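Local coordinates for protein nucleoside diphosphate kinase (PDB 3ZTP) that probably makes nucleoside triphosphates other than ATP, moving the gamma phosphate of ATP onto nucleoside diphosphates through a phosphorylated active-site intermediate, at residues V10-M15 against V64-S69; K35-F40 against P71-V76; N104-Q109 against K116-A121. All blocks are in the same frame, centred on the assembly; numbering follows the deposited sequence.

Interaction 1 of 3, residues V10-M15 against V64-S69; sequences VKPDAM and VEFMSS. With SO4 (sulfate ion), chain D.
One phenyl ring, that of F66, is met in two different ways by neighbouring residues at the start of helix 12-17: P12 lies over a face and D13 brings a carboxylate oxygen to the edge. For the face, P12 CD is 4.2 Å from the centroid of the F66 ring and 24° off its normal, a CH-pi contact displaced toward the rim. For the edge, D13 OD1 approaches F66 CZ to 3.5 Å near the ring plane, with the carboxylate turned 71° against the ring. The oxygen therefore faces the rim hydrogens rather than the pi cloud. D13 CG sits between its backbone N and carbonyl carbon (chi1 57°), which lets OD1 face F66 while OD2 accepts from the backbone N of A118.

K11, at the N-cap position, has an extended chain whose CG lies 3.7 Å from M67 SD; bends at chi2 and chi3 of M67 fold the thioether onto this stem. P12 CG also touches F66 O at 3.4 Å. That carbonyl is already gripped twice, by S69 N and by S69 OG, the latter at 2.6 Å, which fixes the turn from F66 to S69.

The lysine tip belongs to the nucleotide site, where K11 is predicted to bind ATP. K11 NZ gives weak bonds to sulfate O1 (2.9 Å) and sulfate O4 (3.0 Å), and also donates to N117 OD1. Y51 OH holds the same sulfate, which may mark where a phosphate would lie.

Carbon, sulfur and aromatic surfaces thus join the start of helix 12-17 to residues 66-69, while the polar tips of K11 and D13 find their partners beyond them: apolar contacts steady the lysine stem, while its ammonium group is shared between N117 OD1 and the anion.

Interaction 2 of 3, residues K35-F40 against P71-V76; sequences KALKMF and PVVAAV
V72 CG2 lies over one face of the F40 ring, 3.8 Å from the ring centroid and 23° off the normal, while A74 CB meets the edge near the ring plane, 3.8 Å from F40 CE1. The F40 ring also packs edge-to-face with that of F42. F40 CG lies between the backbone N and the carbonyl carbon (chi1 67°), and this swings the ring back over the neighbouring strand.

Beneath the ring the backbones pair antiparallel. In the hydrogen-bonded pair F40-V72, V72 N donates to F40 O at 2.9 Å almost along the C=O axis, and F40 N returns a bond to V72 O. K38 and A74 exchange the same two bonds, whereas V76 N stands above the carbonyl plane of A36 O.

Strands 33-40 and 72-78 are neighbours in the four-stranded antiparallel sheet, order 2-3-1-4, of the ferredoxin-like fold. Helix 125-135 covers the face bearing F40 and A74, with I135 touching both. Strand 33-40 is outermost within the chain, and L37 and M39 make backbone hydrogen bonds to the second subunit.

On the face bearing L37, M39 and V73, the non-hydrogen-bonded pairs M39-V73 and L37-A75 interlock. V73 splits its branches: CG1 reaches L37 CD1 at 3.6 Å and CG2 meets M39 CE at 3.7 Å. M39 CG runs beside P71 CB, both side chains pointing the same way.

Interaction 3 of 3, residues N104-Q109 against K116-A121; sequences NSIRAQ and KNAIHA. With SO4 (sulfate ion), chain D.
R107 on helix 106-110 reaches N117 and I119, which lead into H120, the predicted phosphohistidine, on strand 119-121, outermost within the chain in the ferredoxin-like sheet.

One good hydrogen bond and two weak ones link the segments. With its chain extended from CG to NE, R107 places NH2 2.8 Å from I119 O; NE adds weak bonds to the carbonyls of I119 and N117, while NH1 binds G91 O.

The flat groups lie nearly parallel: the N117 amide is only 14° from the guanidinium plane, with ND2 3.2 Å above it. N117 ND2 donates to T93 O, which with K11 holds the amide. Replacing R107 by a leucine would probably leave I119 O without its short bond, take away a water's link to the helix and open a gap beside the N117 amide.

The apolar part is small: I106 CG2 meets I119 CG2 at 3.7 Å, the side chains crossing at about a right angle.

H120 ND1 donates to sulfate O2 at 2.7 Å, with sulfur near the ring plane, and H120 NE2 binds E131 OE1. One water accepts from R107 NH2 and A121 N and donates to sulfate O1 at 2.6 Å.

Interactions 1 and 2 cross along the chain, their segments alternating, and interaction 3 follows both. The centre of interaction 1 lies about 13 Å from either other centre; those of interactions 2 and 3 are about 16 Å apart, on opposite sides of the chain's centre, with nearest atoms about 7 Å apart. Interaction 1 touches both others: V10 N probably bonds to V73 O on strand 72-78, and its lysine and aspartate meet the 116-121 segment. Sulfate joins interactions 1 and 3 at the predicted nucleotide site, whereas interaction 2 meets two neighbouring subunits of the homotetramer, so one sheet carries the predicted catalytic histidine on one outer strand and subunit contacts on the other.

Interaction 1 of 3, residues V10-M15 against V64-S69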
ATOM      1  N   VAL A  10      11.646 -13.139   4.475  1.00  5.99           N
ATOM      2  CA  VAL A  10      12.977 -13.464   3.951  1.00  6.28           C
ATOM      3  C   VAL A  10      13.885 -12.320   4.345  1.00  6.85           C
ATOM      4  O   VAL A  10      13.625 -11.158   3.982  1.00  7.35           O
ATOM      5  CB  VAL A  10      12.935 -13.687   2.440  1.00  6.92           C
ATOM      6  CG1 VAL A  10      14.329 -13.963   1.876  1.00  7.52           C
ATOM      7  CG2 VAL A  10      11.972 -14.826   2.114  1.00  8.32           C
ATOM      8  N   LYS A  11      14.901 -12.628   5.136  1.00  6.98           N
ATOM      9  CA  LYS A  11      15.721 -11.629   5.801  1.00  7.47           C
ATOM     10  C   LYS A  11      16.812 -11.110   4.866  1.00  8.10           C
ATOM     11  O   LYS A  11      17.076 -11.676   3.798  1.00  8.83           O
ATOM     12  CB  LYS A  11      16.326 -12.217   7.077  1.00  7.81           C
ATOM     13  CG  LYS A  11      15.320 -12.727   8.071  1.00  8.33           C
ATOM     14  CD  LYS A  11      15.976 -13.222   9.359  1.00  8.54           C
ATOM     15  CE  LYS A  11      14.988 -13.540  10.457  1.00  8.92           C
ATOM     16  NZ  LYS A  11      15.621 -14.117  11.653  1.00 11.09           N
ATOM     17  N   PRO A  12      17.465 -10.009   5.248  1.00  7.63           N
ATOM     18  CA  PRO A  12      18.396  -9.403   4.296  1.00  8.61           C
ATOM     19  C   PRO A  12      19.577 -10.293   3.902  1.00  9.53           C
ATOM     20  O   PRO A  12      20.137 -10.106   2.809  1.00  9.78           O
ATOM     21  CB  PRO A  12      18.847  -8.115   5.008  1.00  9.75           C
ATOM     22  CG  PRO A  12      17.713  -7.776   5.880  1.00  9.19           C
ATOM     23  CD  PRO A  12      17.214  -9.114   6.395  1.00  8.13           C
ATOM     24  N   ASP A  13      19.994 -11.209   4.773  1.00  8.47           N
ATOM     25  CA  ASP A  13      21.061 -12.138   4.400  1.00  8.72           C
ATOM     26  C   ASP A  13      20.662 -13.003   3.206  1.00 10.30           C
ATOM     27  O   ASP A  13      21.439 -13.146   2.256  1.00 11.58           O
ATOM     28  CB  ASP A  13      21.525 -12.988   5.579  1.00  9.95           C
ATOM     29  CG  ASP A  13      20.406 -13.788   6.234  1.00  8.89           C
ATOM     30  OD1 ASP A  13      19.235 -13.345   6.249  1.00  9.68           O
ATOM     31  OD2 ASP A  13      20.715 -14.878   6.764  1.00 10.50           O
ATOM     32  N   ALA A  14      19.479 -13.596   3.259  1.00  9.16           N
ATOM     33  CA  ALA A  14      19.015 -14.439   2.167  1.00  8.62           C
ATOM     34  C   ALA A  14      18.704 -13.609   0.934  1.00  8.96           C
ATOM     35  O   ALA A  14      18.903 -14.070  -0.193  1.00 10.32           O
ATOM     36  CB  ALA A  14      17.786 -15.251   2.619  1.00 10.23           C
ATOM     37  N   MET A  15      18.221 -12.390   1.130  0.70  8.91           N
ATOM     38  CA  MET A  15      17.986 -11.476   0.020  0.70 10.82           C
ATOM     39  C   MET A  15      19.286 -11.231  -0.728  0.70 11.65           C
ATOM     40  O   MET A  15      19.344 -11.393  -1.947  0.70 13.49           O
ATOM     41  CB  MET A  15      17.377 -10.164   0.523  0.70 10.65           C
ATOM     42  CG  MET A  15      16.008 -10.366   1.116  0.70 10.64           C
ATOM     43  SD  MET A  15      14.729 -10.764  -0.105  0.70 13.43           S
ATOM     44  CE  MET A  15      14.595  -9.062  -0.704  0.70 16.51           C
ATOM     45  N   VAL A  64      17.283  -5.623  15.454  1.00 12.30           N
ATOM     46  CA  VAL A  64      16.580  -4.497  14.880  1.00 11.63           C
ATOM     47  C   VAL A  64      17.405  -3.869  13.771  1.00 11.12           C
ATOM     48  O   VAL A  64      16.872  -3.555  12.703  1.00 11.71           O
ATOM     49  CB  VAL A  64      16.258  -3.475  15.950  1.00 13.03           C
ATOM     50  CG1 VAL A  64      15.846  -2.130  15.336  1.00 14.16           C
ATOM     51  CG2 VAL A  64      15.180  -4.031  16.866  1.00 16.00           C
ATOM     52  N   GLU A  65      18.701  -3.680  14.001  1.00 11.82           N
ATOM     53  CA  GLU A  65      19.570  -3.109  12.975  1.00 12.44           C
ATOM     54  C   GLU A  65      19.602  -4.010  11.728  1.00 11.06           C
ATOM     55  O   GLU A  65      19.444  -3.547  10.604  1.00 13.00           O
ATOM     56  CB  GLU A  65      21.003  -2.914  13.508  1.00 16.55           C
ATOM     57  CG  GLU A  65      21.962  -2.404  12.443  1.00 21.41           C
ATOM     58  CD  GLU A  65      23.389  -2.216  12.937  1.00 29.44           C
ATOM     59  OE1 GLU A  65      23.882  -3.082  13.689  1.00 29.26           O
ATOM     60  OE2 GLU A  65      24.022  -1.208  12.546  1.00 32.50           O
ATOM     61  N   PHE A  66      19.794  -5.309  11.942  1.00 11.00           N
ATOM     62  CA  PHE A  66      19.859  -6.255  10.836  1.00 11.21           C
ATOM     63  C   PHE A  66      18.573  -6.233  10.015  1.00 10.09           C
ATOM     64  O   PHE A  66      18.597  -6.157   8.785  1.00 10.06           O
ATOM     65  CB  PHE A  66      20.120  -7.653  11.397  1.00 11.62           C
ATOM     66  CG  PHE A  66      20.032  -8.760  10.378  1.00  9.75           C
ATOM     67  CD1 PHE A  66      20.746  -8.701   9.190  1.00 11.33           C
ATOM     68  CD2 PHE A  66      19.257  -9.872  10.635  1.00 10.25           C
ATOM     69  CE1 PHE A  66      20.666  -9.745   8.269  1.00 11.87           C
ATOM     70  CE2 PHE A  66      19.203 -10.918   9.730  1.00 12.26           C
ATOM     71  CZ  PHE A  66      19.880 -10.842   8.557  1.00 10.96           C
ATOM     72  N   MET A  67      17.447  -6.303  10.705  1.00  9.22           N
ATOM     73  CA  MET A  67      16.166  -6.398  10.027  1.00  8.75           C
ATOM     74  C   MET A  67      15.720  -5.108   9.341  1.00 10.29           C
ATOM     75  O   MET A  67      14.760  -5.118   8.557  1.00 11.16           O
ATOM     76  CB  MET A  67      15.089  -6.950  10.974  1.00  9.75           C
ATOM     77  CG  MET A  67      15.283  -8.441  11.277  1.00  8.96           C
ATOM     78  SD  MET A  67      15.212  -9.506   9.811  1.00  9.84           S
ATOM     79  CE  MET A  67      13.470  -9.350   9.384  1.00 10.19           C
ATOM     80  N   SER A  68      16.408  -4.014   9.646  1.00 10.01           N
ATOM     81  CA  SER A  68      16.167  -2.730   8.994  1.00 11.12           C
ATOM     82  C   SER A  68      17.334  -2.337   8.091  1.00 11.56           C
ATOM     83  O   SER A  68      17.379  -1.198   7.630  1.00 13.90           O
ATOM     84  CB  SER A  68      15.892  -1.624  10.030  1.00 12.32           C
ATOM     85  OG  SER A  68      16.949  -1.465  10.966  1.00 12.59           O
ATOM     86  N   SER A  69      18.267  -3.251   7.824  1.00 11.55           N
ATOM     87  CA  SER A  69      19.505  -2.930   7.102  1.00 12.86           C
ATOM     88  C   SER A  69      19.383  -2.985   5.596  1.00 14.21           C
ATOM     89  O   SER A  69      20.280  -2.571   4.880  1.00 17.23           O
ATOM     90  CB  SER A  69      20.651  -3.853   7.542  1.00 13.41           C
ATOM     91  OG  SER A  69      20.416  -5.182   7.123  1.00 14.68           O
TER
HETATM   92  S   SO4 D 510      13.259 -14.157  13.853  0.61 29.77           S
HETATM   93  O1  SO4 D 510      13.521 -15.428  13.187  0.61 35.26           O
HETATM   94  O2  SO4 D 510      12.067 -14.292  14.689  0.61 37.69           O
HETATM   95  O3  SO4 D 510      14.342 -13.773  14.756  0.61 34.25           O
HETATM   96  O4  SO4 D 510      13.115 -13.108  12.882  0.61 20.32           O

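Interaction 2 of 3, residues K35-F40 against P71-V76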
ATOM      1  N   LYS A  35      -0.879 -16.038   0.056  1.00  7.72           N
ATOM      2  CA  LYS A  35      -2.049 -15.151   0.141  1.00  7.37           C
ATOM      3  C   LYS A  35      -1.696 -13.670   0.107  1.00  8.23           C
ATOM      4  O   LYS A  35      -2.574 -12.819  -0.091  1.00  8.03           O
ATOM      5  CB  LYS A  35      -2.848 -15.456   1.398  1.00  9.49           C
ATOM      6  CG  LYS A  35      -3.404 -16.875   1.471  1.00 12.43           C
ATOM      7  CD  LYS A  35      -4.391 -17.144   0.397  1.00 13.96           C
ATOM      8  CE  LYS A  35      -5.569 -16.190   0.495  1.00 19.33           C
ATOM      9  NZ  LYS A  35      -6.622 -16.494  -0.527  1.00 24.62           N
ATOM     10  N   ALA A  36      -0.444 -13.340   0.383  1.00  6.70           N
ATOM     11  CA  ALA A  36       0.012 -11.956   0.300  1.00  7.29           C
ATOM     12  C   ALA A  36       1.522 -12.000   0.155  1.00  6.58           C
ATOM     13  O   ALA A  36       2.185 -12.949   0.614  1.00  6.92           O
ATOM     14  CB  ALA A  36      -0.388 -11.156   1.550  1.00  8.38           C
ATOM     15  N   LEU A  37       2.076 -10.995  -0.488  1.00  6.19           N
ATOM     16  CA  LEU A  37       3.506 -10.955  -0.769  1.00  5.57           C
ATOM     17  C   LEU A  37       3.911  -9.551  -1.039  1.00  6.02           C
ATOM     18  O   LEU A  37       3.272  -8.878  -1.844  1.00  7.04           O
ATOM     19  CB  LEU A  37       3.810 -11.827  -2.013  1.00  7.30           C
ATOM     20  CG  LEU A  37       5.268 -11.923  -2.442  1.00  7.71           C
ATOM     21  CD1 LEU A  37       6.057 -12.753  -1.528  1.00  8.54           C
ATOM     22  CD2 LEU A  37       5.343 -12.497  -3.846  1.00 10.71           C
ATOM     23  N   LYS A  38       4.979  -9.091  -0.418  0.62  6.13           N
ATOM     24  CA  LYS A  38       5.564  -7.840  -0.857  0.62  6.47           C
ATOM     25  C   LYS A  38       6.945  -7.639  -0.299  0.62  6.21           C
ATOM     26  O   LYS A  38       7.334  -8.226   0.698  0.62  6.63           O
ATOM     27  CB  LYS A  38       4.688  -6.650  -0.478  0.62  8.53           C
ATOM     28  CG  LYS A  38       4.784  -6.268   0.992  0.62  7.90           C
ATOM     29  CD  LYS A  38       3.699  -5.253   1.377  0.62  8.34           C
ATOM     30  CE  LYS A  38       3.575  -5.106   2.877  0.62  7.86           C
ATOM     31  NZ  LYS A  38       2.469  -4.145   3.174  0.62  7.34           N
ATOM     32  N   MET A  39       7.672  -6.796  -1.012  1.00  6.08           N
ATOM     33  CA  MET A  39       8.989  -6.289  -0.628  1.00  7.39           C
ATOM     34  C   MET A  39       8.812  -4.930   0.022  1.00  6.77           C
ATOM     35  O   MET A  39       8.095  -4.087  -0.502  1.00  8.26           O
ATOM     36  CB  MET A  39       9.875  -6.172  -1.865  1.00  7.38           C
ATOM     37  CG  MET A  39      11.223  -5.591  -1.557  1.00  8.40           C
ATOM     38  SD  MET A  39      12.302  -5.612  -3.006  1.00 14.30           S
ATOM     39  CE  MET A  39      12.549  -7.321  -3.186  1.00 14.54           C
ATOM     40  N   PHE A  40       9.456  -4.713   1.162  1.00  7.45           N
ATOM     41  CA  PHE A  40       9.379  -3.459   1.872  1.00  7.46           C
ATOM     42  C   PHE A  40      10.659  -3.310   2.677  1.00  8.87           C
ATOM     43  O   PHE A  40      11.505  -4.214   2.692  1.00  9.05           O
ATOM     44  CB  PHE A  40       8.124  -3.407   2.773  1.00  8.14           C
ATOM     45  CG  PHE A  40       8.165  -4.375   3.896  1.00  7.74           C
ATOM     46  CD1 PHE A  40       7.845  -5.703   3.685  1.00  8.80           C
ATOM     47  CD2 PHE A  40       8.586  -3.977   5.174  1.00  8.69           C
ATOM     48  CE1 PHE A  40       7.935  -6.635   4.719  1.00  9.10           C
ATOM     49  CE2 PHE A  40       8.636  -4.911   6.220  1.00  9.56           C
ATOM     50  CZ  PHE A  40       8.327  -6.234   5.971  1.00  9.67           C
ATOM     51  N   PRO A  71      16.146  -4.139   2.255  1.00 10.57           N
ATOM     52  CA  PRO A  71      14.778  -4.621   2.058  1.00 10.02           C
ATOM     53  C   PRO A  71      14.598  -6.094   2.432  1.00  8.53           C
ATOM     54  O   PRO A  71      15.551  -6.909   2.399  1.00  9.06           O
ATOM     55  CB  PRO A  71      14.524  -4.421   0.566  1.00 13.38           C
ATOM     56  CG  PRO A  71      15.796  -3.936  -0.041  1.00 15.87           C
ATOM     57  CD  PRO A  71      16.796  -3.664   1.026  1.00 11.29           C
ATOM     58  N   VAL A  72      13.366  -6.441   2.781  1.00  7.15           N
ATOM     59  CA  VAL A  72      12.959  -7.804   3.057  1.00  6.50           C
ATOM     60  C   VAL A  72      11.726  -8.111   2.254  1.00  6.82           C
ATOM     61  O   VAL A  72      11.100  -7.210   1.679  1.00  7.23           O
ATOM     62  CB  VAL A  72      12.678  -8.035   4.564  1.00  6.77           C
ATOM     63  CG1 VAL A  72      13.955  -7.861   5.394  1.00  9.24           C
ATOM     64  CG2 VAL A  72      11.629  -7.082   5.116  1.00  8.19           C
ATOM     65  N   VAL A  73      11.366  -9.381   2.195  1.00  6.59           N
ATOM     66  CA  VAL A  73      10.124  -9.796   1.552  1.00  6.11           C
ATOM     67  C   VAL A  73       9.331 -10.622   2.523  1.00  7.59           C
ATOM     68  O   VAL A  73       9.814 -11.612   3.076  1.00  7.01           O
ATOM     69  CB  VAL A  73      10.388 -10.611   0.278  1.00  5.68           C
ATOM     70  CG1 VAL A  73       9.101 -11.254  -0.230  1.00  6.18           C
ATOM     71  CG2 VAL A  73      11.009  -9.705  -0.797  1.00  7.67           C
ATOM     72  N   ALA A  74       8.083 -10.245   2.733  1.00  5.66           N
ATOM     73  CA  ALA A  74       7.168 -11.020   3.561  1.00  5.15           C
ATOM     74  C   ALA A  74       6.100 -11.691   2.714  1.00  5.52           C
ATOM     75  O   ALA A  74       5.722 -11.184   1.648  1.00  6.31           O
ATOM     76  CB  ALA A  74       6.496 -10.114   4.608  1.00  6.77           C
ATOM     77  N   ALA A  75       5.617 -12.844   3.198  1.00  5.98           N
ATOM     78  CA  ALA A  75       4.524 -13.571   2.566  1.00  5.71           C
ATOM     79  C   ALA A  75       3.628 -14.164   3.615  1.00  8.23           C
ATOM     80  O   ALA A  75       4.100 -14.570   4.689  1.00  8.37           O
ATOM     81  CB  ALA A  75       5.059 -14.686   1.682  1.00  7.56           C
ATOM     82  N   VAL A  76       2.337 -14.194   3.325  1.00  7.17           N
ATOM     83  CA  VAL A  76       1.412 -14.951   4.132  1.00  7.13           C
ATOM     84  C   VAL A  76       1.226 -16.292   3.432  1.00  7.82           C
ATOM     85  O   VAL A  76       0.891 -16.337   2.248  1.00  8.02           O
ATOM     86  CB  VAL A  76       0.050 -14.239   4.259  1.00  7.92           C
ATOM     87  CG1 VAL A  76      -0.945 -15.123   5.011  1.00  9.04           C
ATOM     88  CG2 VAL A  76       0.220 -12.895   4.950  1.00  8.63           C
TER

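Interaction 3 of 3, residues N104-Q109 against K116-A121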
ATOM      1  N   ASN A 104      18.066 -30.074   4.057  1.00  9.46           N
ATOM      2  CA  ASN A 104      17.300 -29.395   3.031  1.00  9.16           C
ATOM      3  C   ASN A 104      16.348 -28.359   3.606  1.00  9.16           C
ATOM      4  O   ASN A 104      15.495 -27.851   2.894  1.00 10.36           O
ATOM      5  CB  ASN A 104      16.509 -30.395   2.163  1.00 10.08           C
ATOM      6  CG  ASN A 104      16.091 -29.817   0.837  1.00 11.00           C
ATOM      7  OD1 ASN A 104      16.795 -28.996   0.251  1.00 12.16           O
ATOM      8  ND2 ASN A 104      14.883 -30.159   0.405  1.00 12.12           N
ATOM      9  N   SER A 105      16.491 -28.023   4.880  1.00  9.05           N
ATOM     10  CA  SER A 105      15.695 -26.948   5.445  1.00  8.17           C
ATOM     11  C   SER A 105      16.141 -25.604   4.909  1.00  7.80           C
ATOM     12  O   SER A 105      17.261 -25.434   4.444  1.00  8.63           O
ATOM     13  CB  SER A 105      15.756 -26.969   6.957  1.00  9.45           C
ATOM     14  OG  SER A 105      17.052 -26.683   7.463  1.00  9.99           O
ATOM     15  N   ILE A 106      15.257 -24.619   4.984  1.00  7.74           N
ATOM     16  CA  ILE A 106      15.602 -23.301   4.473  1.00  7.98           C
ATOM     17  C   ILE A 106      16.859 -22.771   5.174  1.00  8.29           C
ATOM     18  O   ILE A 106      17.745 -22.217   4.528  1.00  8.29           O
ATOM     19  CB  ILE A 106      14.435 -22.293   4.636  1.00  7.39           C
ATOM     20  CG1 ILE A 106      13.171 -22.747   3.897  1.00  9.49           C
ATOM     21  CG2 ILE A 106      14.873 -20.915   4.201  1.00  8.46           C
ATOM     22  CD1 ILE A 106      13.362 -22.960   2.436  1.00 10.81           C
ATOM     23  N   ARG A 107      16.935 -22.906   6.500  1.00  7.96           N
ATOM     24  CA  ARG A 107      18.078 -22.363   7.232  1.00  7.76           C
ATOM     25  C   ARG A 107      19.351 -23.126   6.939  1.00  7.65           C
ATOM     26  O   ARG A 107      20.432 -22.546   6.859  1.00  9.54           O
ATOM     27  CB  ARG A 107      17.788 -22.257   8.737  1.00  8.88           C
ATOM     28  CG  ARG A 107      16.740 -21.184   8.984  1.00  8.96           C
ATOM     29  CD  ARG A 107      16.303 -21.097  10.387  1.00 10.36           C
ATOM     30  NE  ARG A 107      15.486 -19.927  10.625  1.00  9.77           N
ATOM     31  CZ  ARG A 107      14.594 -19.849  11.594  1.00 10.51           C
ATOM     32  NH1 ARG A 107      14.342 -20.884  12.365  1.00 11.86           N
ATOM     33  NH2 ARG A 107      13.935 -18.730  11.809  1.00 10.79           N
ATOM     34  N   ALA A 108      19.254 -24.437   6.741  1.00  8.26           N
ATOM     35  CA  ALA A 108      20.425 -25.202   6.348  1.00  9.47           C
ATOM     36  C   ALA A 108      20.923 -24.753   4.987  1.00  9.71           C
ATOM     37  O   ALA A 108      22.137 -24.647   4.764  1.00 10.08           O
ATOM     38  CB  ALA A 108      20.129 -26.676   6.344  1.00 10.82           C
ATOM     39  N   GLN A 109      20.008 -24.521   4.061  1.00  8.43           N
ATOM     40  CA  GLN A 109      20.375 -24.185   2.687  1.00  8.54           C
ATOM     41  C   GLN A 109      20.884 -22.774   2.523  1.00 10.32           C
ATOM     42  O   GLN A 109      21.807 -22.536   1.746  1.00 11.99           O
ATOM     43  CB  GLN A 109      19.176 -24.398   1.770  1.00 10.12           C
ATOM     44  CG  GLN A 109      18.843 -25.872   1.632  1.00 11.49           C
ATOM     45  CD  GLN A 109      19.781 -26.582   0.664  1.00 14.03           C
ATOM     46  OE1 GLN A 109      20.400 -27.626   0.995  1.00 14.84           O
ATOM     47  NE2 GLN A 109      19.878 -26.038  -0.546  1.00 15.10           N
ATOM     48  N   LYS A 116      21.930 -14.412  11.448  1.00 10.58           N
ATOM     49  CA  LYS A 116      21.687 -14.320  10.019  1.00  9.56           C
ATOM     50  C   LYS A 116      21.262 -15.688   9.544  1.00  8.90           C
ATOM     51  O   LYS A 116      22.072 -16.492   9.057  1.00 10.14           O
ATOM     52  CB  LYS A 116      22.929 -13.824   9.268  1.00 12.58           C
ATOM     53  CG  LYS A 116      23.267 -12.378   9.640  1.00 17.38           C
ATOM     54  CD  LYS A 116      24.381 -11.813   8.782  1.00 31.28           C
ATOM     55  CE  LYS A 116      24.543 -10.314   9.039  1.00 50.06           C
ATOM     56  NZ  LYS A 116      25.207  -9.617   7.905  1.00 66.03           N
ATOM     57  N   ASN A 117      19.975 -15.959   9.751  1.00  8.57           N
ATOM     58  CA  ASN A 117      19.427 -17.291   9.530  1.00  8.48           C
ATOM     59  C   ASN A 117      18.319 -17.313   8.489  1.00  7.78           C
ATOM     60  O   ASN A 117      17.382 -18.111   8.587  1.00  8.88           O
ATOM     61  CB  ASN A 117      18.957 -17.937  10.836  1.00  9.97           C
ATOM     62  CG  ASN A 117      17.814 -17.210  11.476  1.00 11.18           C
ATOM     63  OD1 ASN A 117      17.378 -16.168  11.015  1.00 10.96           O
ATOM     64  ND2 ASN A 117      17.334 -17.764  12.580  1.00 13.09           N
ATOM     65  N   ALA A 118      18.436 -16.427   7.510  1.00  7.66           N
ATOM     66  CA  ALA A 118      17.677 -16.445   6.249  1.00  6.54           C
ATOM     67  C   ALA A 118      16.225 -16.044   6.318  1.00  6.20           C
ATOM     68  O   ALA A 118      15.734 -15.414   5.388  1.00  7.18           O
ATOM     69  CB  ALA A 118      17.805 -17.806   5.534  1.00  8.11           C
ATOM     70  N   ILE A 119      15.510 -16.464   7.351  1.00  7.53           N
ATOM     71  CA  ILE A 119      14.058 -16.403   7.322  1.00  7.28           C
ATOM     72  C   ILE A 119      13.496 -16.369   8.733  1.00  7.17           C
ATOM     73  O   ILE A 119      14.039 -16.964   9.659  1.00  9.00           O
ATOM     74  CB  ILE A 119      13.477 -17.604   6.506  1.00  7.36           C
ATOM     75  CG1 ILE A 119      11.974 -17.483   6.258  1.00  7.75           C
ATOM     76  CG2 ILE A 119      13.843 -18.956   7.167  1.00  8.76           C
ATOM     77  CD1 ILE A 119      11.488 -18.425   5.165  1.00  7.95           C
ATOM     78  N   HIS A 120      12.405 -15.622   8.867  1.00  7.11           N
ATOM     79  CA  HIS A 120      11.545 -15.570  10.034  1.00  7.38           C
ATOM     80  C   HIS A 120      10.247 -16.311   9.707  1.00  7.32           C
ATOM     81  O   HIS A 120       9.717 -16.144   8.605  1.00  7.53           O
ATOM     82  CB  HIS A 120      11.158 -14.114  10.332  1.00  8.42           C
ATOM     83  CG  HIS A 120      10.052 -13.991  11.326  1.00 10.87           C
ATOM     84  ND1 HIS A 120      10.285 -13.942  12.678  1.00 13.36           N
ATOM     85  CD2 HIS A 120       8.712 -13.955  11.169  1.00 10.43           C
ATOM     86  CE1 HIS A 120       9.129 -13.863  13.316  1.00 13.18           C
ATOM     87  NE2 HIS A 120       8.164 -13.869  12.422  1.00 10.03           N
ATOM     88  N   ALA A 121       9.702 -17.062  10.655  1.00  8.24           N
ATOM     89  CA  ALA A 121       8.321 -17.534  10.557  1.00  7.73           C
ATOM     90  C   ALA A 121       7.620 -17.370  11.884  1.00  8.43           C
ATOM     91  O   ALA A 121       8.238 -17.506  12.945  1.00  9.80           O
ATOM     92  CB  ALA A 121       8.255 -18.993  10.121  1.00  9.83           C
TER
HETATM   93  S   SO4 D 510      13.259 -14.157  13.853  0.61 29.77           S
HETATM   94  O1  SO4 D 510      13.521 -15.428  13.187  0.61 35.26           O
HETATM   95  O2  SO4 D 510      12.067 -14.292  14.689  0.61 37.69           O
HETATM   96  O3  SO4 D 510      14.342 -13.773  14.756  0.61 34.25           O
HETATM   97  O4  SO4 D 510      13.115 -13.108  12.882  0.61 20.32           O
HETATM   98  O   HOH W   1      11.584 -17.228  13.129  1.00 16.18           O